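Local coordinates for protein 3,5-epimerase/4-reductase (Arabidopsis thaliana, PDB 4QQR) that catalyses the 3,5-epimerization of dTDP-4-keto-6-deoxy-glucose and the NADPH-dependent reduction of the product to dTDP-beta-L-rhamnose, at residues C101-C115 with L155-R167. Numbering follows the deposited sequence.
Sequences CREKGLVLINYATGC and LKNYENVCTLRVR. With ZN (zinc ion), chain D.
The CD1 methyl of Leu155 meets ND2 of Asn110, their side chains crossing at about a right angle, where strands 107-113 and 161-166 run parallel as neighbours in the Rossmann-fold sheet. Next along the chain, a water links Asn157 O and Glu159 N to Arg102 NE, and Tyr158 CD1 touches Arg102 CD. The guanidinium reaches across the dimer interface to a salt bridge with Glu80 of the second subunit; that glutamate and Glu159 share a zinc ion. Asn160 turns its CG between its own backbone N and carbonyl carbon (chi1 67°), bringing ND2 2.7 Å from Leu106 O in a nearly straight bond lying in the amide plane. With an alanine in its place, the Leu106 carbonyl would probably lose this donor, and a gap would be likely beside Arg102 CB. From Asn160 O onward, backbone bonds alternate between Leu108, Asn110, Ala112 and Gly114 on one side and Cys162, Leu164 and Val166 on the other. Val161 CG2 lies beside Leu108 CD2, and Thr163 OG1 accepts a weak bond from Asn110 ND2. On the other face, Leu164 CD2 packs against Ile109 CG2 and the ring of Tyr111, which probably lines the NADPH site and whose OH hydrogen-bonds with Ser207 OG. Finally, bent at chi2 and chi3, Arg167 gives NH1 to the carbonyl of Ser263 and brings it 3.4 Å from Cys115 SG.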
loop_
_atom_site.group_PDB
_atom_site.type_symbol
_atom_site.label_atom_id
_atom_site.label_comp_id
_atom_site.label_asym_id
_atom_site.label_seq_id
_atom_site.Cartn_x
_atom_site.Cartn_y
_atom_site.Cartn_z
ATOM N N CYS A 101 -6.820 -6.826 15.032
ATOM C CA CYS A 101 -8.247 -6.830 15.298
ATOM C C CYS A 101 -8.936 -8.019 14.599
ATOM O O CYS A 101 -9.819 -8.663 15.172
ATOM C CB CYS A 101 -8.894 -5.504 14.892
ATOM S SG CYS A 101 -8.378 -4.054 15.860
ATOM N N ARG A 102 -8.527 -8.311 13.369
ATOM C CA ARG A 102 -9.141 -9.393 12.621
ATOM C C ARG A 102 -8.881 -10.731 13.307
ATOM O O ARG A 102 -9.813 -11.500 13.546
ATOM C CB ARG A 102 -8.627 -9.417 11.183
ATOM C CG ARG A 102 -9.303 -10.465 10.347
ATOM C CD ARG A 102 -8.596 -10.647 9.029
ATOM N NE ARG A 102 -9.045 -11.862 8.352
ATOM C CZ ARG A 102 -8.440 -13.039 8.459
ATOM N NH1 ARG A 102 -7.352 -13.162 9.206
ATOM N NH2 ARG A 102 -8.918 -14.088 7.813
ATOM N N GLU A 103 -7.615 -10.991 13.636
ATOM C CA GLU A 103 -7.261 -12.171 14.403
ATOM C C GLU A 103 -8.124 -12.302 15.667
ATOM O O GLU A 103 -8.589 -13.398 15.991
ATOM C CB GLU A 103 -5.778 -12.154 14.767
ATOM C CG GLU A 103 -5.171 -13.560 15.024
ATOM C CD GLU A 103 -5.144 -13.968 16.511
ATOM O OE1 GLU A 103 -5.365 -13.091 17.392
ATOM O OE2 GLU A 103 -4.890 -15.173 16.797
ATOM N N LYS A 104 -8.369 -11.185 16.358
ATOM C CA LYS A 104 -9.093 -11.234 17.629
ATOM C C LYS A 104 -10.613 -11.142 17.500
ATOM O O LYS A 104 -11.322 -11.115 18.511
ATOM C CB LYS A 104 -8.552 -10.193 18.622
ATOM C CG LYS A 104 -7.115 -10.460 19.038
ATOM C CD LYS A 104 -6.868 -10.085 20.488
ATOM C CE LYS A 104 -5.532 -10.647 21.013
ATOM N NZ LYS A 104 -5.345 -10.381 22.481
ATOM N N GLY A 105 -11.109 -11.112 16.266
ATOM C CA GLY A 105 -12.539 -11.005 16.035
ATOM C C GLY A 105 -13.101 -9.611 16.270
ATOM O O GLY A 105 -14.308 -9.405 16.230
ATOM N N LEU A 106 -12.219 -8.648 16.501
ATOM C CA LEU A 106 -12.623 -7.282 16.851
ATOM C C LEU A 106 -12.949 -6.414 15.624
ATOM O O LEU A 106 -12.155 -6.329 14.662
ATOM C CB LEU A 106 -11.533 -6.605 17.700
ATOM C CG LEU A 106 -11.586 -6.459 19.239
ATOM C CD1 LEU A 106 -12.841 -7.066 19.879
ATOM C CD2 LEU A 106 -10.293 -6.988 19.907
ATOM N N VAL A 107 -14.121 -5.775 15.672
ATOM C CA VAL A 107 -14.506 -4.757 14.687
ATOM C C VAL A 107 -13.692 -3.468 14.856
ATOM O O VAL A 107 -13.485 -2.959 15.958
ATOM C CB VAL A 107 -15.999 -4.425 14.750
ATOM C CG1 VAL A 107 -16.328 -3.290 13.789
ATOM C CG2 VAL A 107 -16.838 -5.668 14.422
ATOM N N LEU A 108 -13.208 -2.966 13.737
ATOM C CA LEU A 108 -12.370 -1.795 13.718
ATOM C C LEU A 108 -13.056 -0.737 12.861
ATOM O O LEU A 108 -13.296 -0.932 11.672
ATOM C CB LEU A 108 -11.016 -2.171 13.120
ATOM C CG LEU A 108 -10.164 -1.018 12.620
ATOM C CD1 LEU A 108 -9.837 -0.121 13.798
ATOM C CD2 LEU A 108 -8.923 -1.568 11.979
ATOM N N ILE A 109 -13.390 0.381 13.485
ATOM C CA ILE A 109 -13.936 1.523 12.772
ATOM C C ILE A 109 -12.780 2.382 12.302
ATOM O O ILE A 109 -12.119 3.041 13.105
ATOM C CB ILE A 109 -14.832 2.351 13.673
ATOM C CG1 ILE A 109 -15.974 1.479 14.215
ATOM C CG2 ILE A 109 -15.353 3.557 12.918
ATOM C CD1 ILE A 109 -16.942 0.946 13.144
ATOM N N ASN A 110 -12.531 2.361 11.000
ATOM C CA ASN A 110 -11.431 3.119 10.410
ATOM C C ASN A 110 -11.913 4.415 9.713
ATOM O O ASN A 110 -12.523 4.378 8.645
ATOM C CB ASN A 110 -10.643 2.195 9.470
ATOM C CG ASN A 110 -9.502 2.894 8.766
ATOM O OD1 ASN A 110 -8.581 3.398 9.401
ATOM N ND2 ASN A 110 -9.530 2.878 7.436
ATOM N N TYR A 111 -11.664 5.549 10.359
ATOM C CA TYR A 111 -11.923 6.862 9.794
ATOM C C TYR A 111 -10.911 7.158 8.699
ATOM O O TYR A 111 -9.708 7.063 8.906
ATOM C CB TYR A 111 -11.858 7.916 10.903
ATOM C CG TYR A 111 -12.939 7.704 11.937
ATOM C CD1 TYR A 111 -14.249 8.133 11.710
ATOM C CD2 TYR A 111 -12.675 7.014 13.108
ATOM C CE1 TYR A 111 -15.238 7.913 12.634
ATOM C CE2 TYR A 111 -13.665 6.787 14.039
ATOM C CZ TYR A 111 -14.940 7.240 13.799
ATOM O OH TYR A 111 -15.917 7.017 14.738
ATOM N N ALA A 112 -11.399 7.499 7.516
ATOM C CA ALA A 112 -10.525 7.655 6.358
ATOM C C ALA A 112 -11.089 8.748 5.470
ATOM O O ALA A 112 -11.894 9.552 5.931
ATOM C CB ALA A 112 -10.379 6.329 5.593
ATOM N N THR A 113 -10.698 8.757 4.198
ATOM C CA THR A 113 -10.945 9.914 3.342
ATOM C C THR A 113 -11.745 9.629 2.077
ATOM O O THR A 113 -11.615 8.568 1.463
ATOM C CB THR A 113 -9.622 10.579 2.927
ATOM O OG1 THR A 113 -9.909 11.778 2.197
ATOM C CG2 THR A 113 -8.774 9.625 2.067
ATOM N N GLY A 114 -12.564 10.598 1.682
ATOM C CA GLY A 114 -13.302 10.481 0.443
ATOM C C GLY A 114 -12.643 11.324 -0.618
ATOM O O GLY A 114 -13.050 11.321 -1.783
ATOM N N CYS A 115 -11.611 12.055 -0.203
ATOM C CA CYS A 115 -10.888 12.946 -1.100
ATOM C C CYS A 115 -9.944 12.197 -2.014
ATOM O O CYS A 115 -8.863 12.678 -2.327
ATOM C CB CYS A 115 -10.095 13.969 -0.309
ATOM S SG CYS A 115 -11.156 15.190 0.461
ATOM N N LEU A 155 -7.580 -2.662 2.840
ATOM C CA LEU A 155 -8.505 -2.917 3.937
ATOM C C LEU A 155 -9.757 -3.688 3.500
ATOM O O LEU A 155 -10.450 -4.269 4.343
ATOM C CB LEU A 155 -8.866 -1.621 4.647
ATOM C CG LEU A 155 -7.695 -0.984 5.398
ATOM C CD1 LEU A 155 -8.097 0.340 6.042
ATOM C CD2 LEU A 155 -7.150 -1.934 6.440
ATOM N N LYS A 156 -10.032 -3.709 2.192
ATOM C CA LYS A 156 -11.140 -4.500 1.636
ATOM C C LYS A 156 -10.979 -5.989 1.967
ATOM O O LYS A 156 -11.966 -6.737 1.976
ATOM C CB LYS A 156 -11.229 -4.366 0.098
ATOM C CG LYS A 156 -11.928 -3.120 -0.465
ATOM C CD LYS A 156 -12.020 -3.227 -1.997
ATOM C CE LYS A 156 -12.656 -2.013 -2.673
ATOM N NZ LYS A 156 -14.118 -2.219 -2.997
ATOM N N ASN A 157 -9.736 -6.415 2.203
ATOM C CA ASN A 157 -9.444 -7.815 2.501
ATOM C C ASN A 157 -9.647 -8.177 3.970
ATOM O O ASN A 157 -9.609 -9.364 4.314
ATOM C CB ASN A 157 -8.019 -8.179 2.087
ATOM C CG ASN A 157 -7.745 -7.898 0.620
ATOM O OD1 ASN A 157 -8.328 -8.531 -0.263
ATOM N ND2 ASN A 157 -6.833 -6.964 0.349
ATOM N N TYR A 158 -9.846 -7.166 4.828
ATOM C CA TYR A 158 -10.130 -7.400 6.253
ATOM C C TYR A 158 -11.614 -7.251 6.550
ATOM O O TYR A 158 -12.096 -6.151 6.751
ATOM C CB TYR A 158 -9.346 -6.444 7.161
ATOM C CG TYR A 158 -7.856 -6.548 7.009
ATOM C CD1 TYR A 158 -7.090 -7.239 7.934
ATOM C CD2 TYR A 158 -7.211 -5.968 5.922
ATOM C CE1 TYR A 158 -5.719 -7.345 7.786
ATOM C CE2 TYR A 158 -5.845 -6.068 5.763
ATOM C CZ TYR A 158 -5.101 -6.753 6.698
ATOM O OH TYR A 158 -3.737 -6.851 6.531
ATOM N N GLU A 159 -12.323 -8.369 6.620
ATOM C CA GLU A 159 -13.775 -8.372 6.768
ATOM C C GLU A 159 -14.298 -7.751 8.050
ATOM O O GLU A 159 -15.513 -7.580 8.201
ATOM C CB GLU A 159 -14.302 -9.805 6.681
ATOM C CG GLU A 159 -14.335 -10.499 8.022
ATOM C CD GLU A 159 -13.915 -11.953 7.951
ATOM O OE1 GLU A 159 -14.391 -12.681 7.048
ATOM O OE2 GLU A 159 -13.100 -12.354 8.809
ATOM N N ASN A 160 -13.401 -7.449 8.983
ATOM C CA ASN A 160 -13.796 -6.903 10.284
ATOM C C ASN A 160 -13.690 -5.371 10.320
ATOM O O ASN A 160 -14.084 -4.728 11.284
ATOM C CB ASN A 160 -12.884 -7.479 11.352
ATOM C CG ASN A 160 -11.463 -6.989 11.197
ATOM O OD1 ASN A 160 -10.925 -6.946 10.081
ATOM N ND2 ASN A 160 -10.856 -6.564 12.304
ATOM N N VAL A 161 -13.126 -4.803 9.266
ATOM C CA VAL A 161 -12.849 -3.385 9.213
ATOM C C VAL A 161 -13.989 -2.634 8.537
ATOM O O VAL A 161 -14.549 -3.084 7.529
ATOM C CB VAL A 161 -11.531 -3.126 8.458
ATOM C CG1 VAL A 161 -11.288 -1.637 8.232
ATOM C CG2 VAL A 161 -10.394 -3.733 9.208
ATOM N N CYS A 162 -14.336 -1.490 9.113
ATOM C CA CYS A 162 -15.345 -0.616 8.536
ATOM C C CYS A 162 -14.720 0.742 8.186
ATOM O O CYS A 162 -14.572 1.617 9.040
ATOM C CB CYS A 162 -16.521 -0.452 9.495
ATOM S SG CYS A 162 -17.859 0.591 8.850
ATOM N N THR A 163 -14.340 0.886 6.916
ATOM C CA THR A 163 -13.758 2.115 6.394
ATOM C C THR A 163 -14.805 3.191 6.095
ATOM O O THR A 163 -15.781 2.961 5.374
ATOM C CB THR A 163 -12.945 1.823 5.145
ATOM O OG1 THR A 163 -11.809 1.059 5.527
ATOM C CG2 THR A 163 -12.473 3.108 4.473
ATOM N N LEU A 164 -14.576 4.365 6.677
ATOM C CA LEU A 164 -15.466 5.514 6.552
ATOM C C LEU A 164 -14.788 6.635 5.747
ATOM O O LEU A 164 -13.718 7.137 6.136
ATOM C CB LEU A 164 -15.883 6.019 7.944
ATOM C CG LEU A 164 -17.074 5.362 8.669
ATOM C CD1 LEU A 164 -17.273 3.954 8.231
ATOM C CD2 LEU A 164 -16.906 5.387 10.181
ATOM N N ARG A 165 -15.400 7.018 4.623
ATOM C CA ARG A 165 -14.861 8.100 3.804
ATOM C C ARG A 165 -15.379 9.454 4.286
ATOM O O ARG A 165 -16.490 9.877 3.931
ATOM C CB ARG A 165 -15.193 7.891 2.328
ATOM C CG ARG A 165 -14.708 6.564 1.744
ATOM C CD ARG A 165 -14.853 6.577 0.228
ATOM N NE ARG A 165 -14.356 5.377 -0.441
ATOM C CZ ARG A 165 -14.947 4.804 -1.487
ATOM N NH1 ARG A 165 -16.072 5.309 -1.977
ATOM N NH2 ARG A 165 -14.417 3.718 -2.040
ATOM N N VAL A 166 -14.570 10.123 5.104
ATOM C CA VAL A 166 -14.873 11.459 5.617
ATOM C C VAL A 166 -14.301 12.486 4.649
ATOM O O VAL A 166 -13.178 12.321 4.171
ATOM C CB VAL A 166 -14.267 11.654 7.036
ATOM C CG1 VAL A 166 -14.175 13.133 7.423
ATOM C CG2 VAL A 166 -15.052 10.863 8.065
ATOM N N ARG A 167 -15.087 13.516 4.329
ATOM C CA ARG A 167 -14.630 14.626 3.480
ATOM C C ARG A 167 -14.862 15.947 4.205
ATOM O O ARG A 167 -15.862 16.096 4.913
ATOM C CB ARG A 167 -15.386 14.674 2.147
ATOM C CG ARG A 167 -15.139 13.532 1.169
ATOM C CD ARG A 167 -14.499 14.018 -0.126
ATOM N NE ARG A 167 -15.239 15.108 -0.730
ATOM C CZ ARG A 167 -14.724 15.978 -1.592
ATOM N NH1 ARG A 167 -13.464 15.896 -1.968
ATOM N NH2 ARG A 167 -15.479 16.937 -2.077
HETATM ZN ZN ZN D . -12.746 -14.721 8.085
HETATM O O HOH W 1 -10.988 -10.771 6.278
#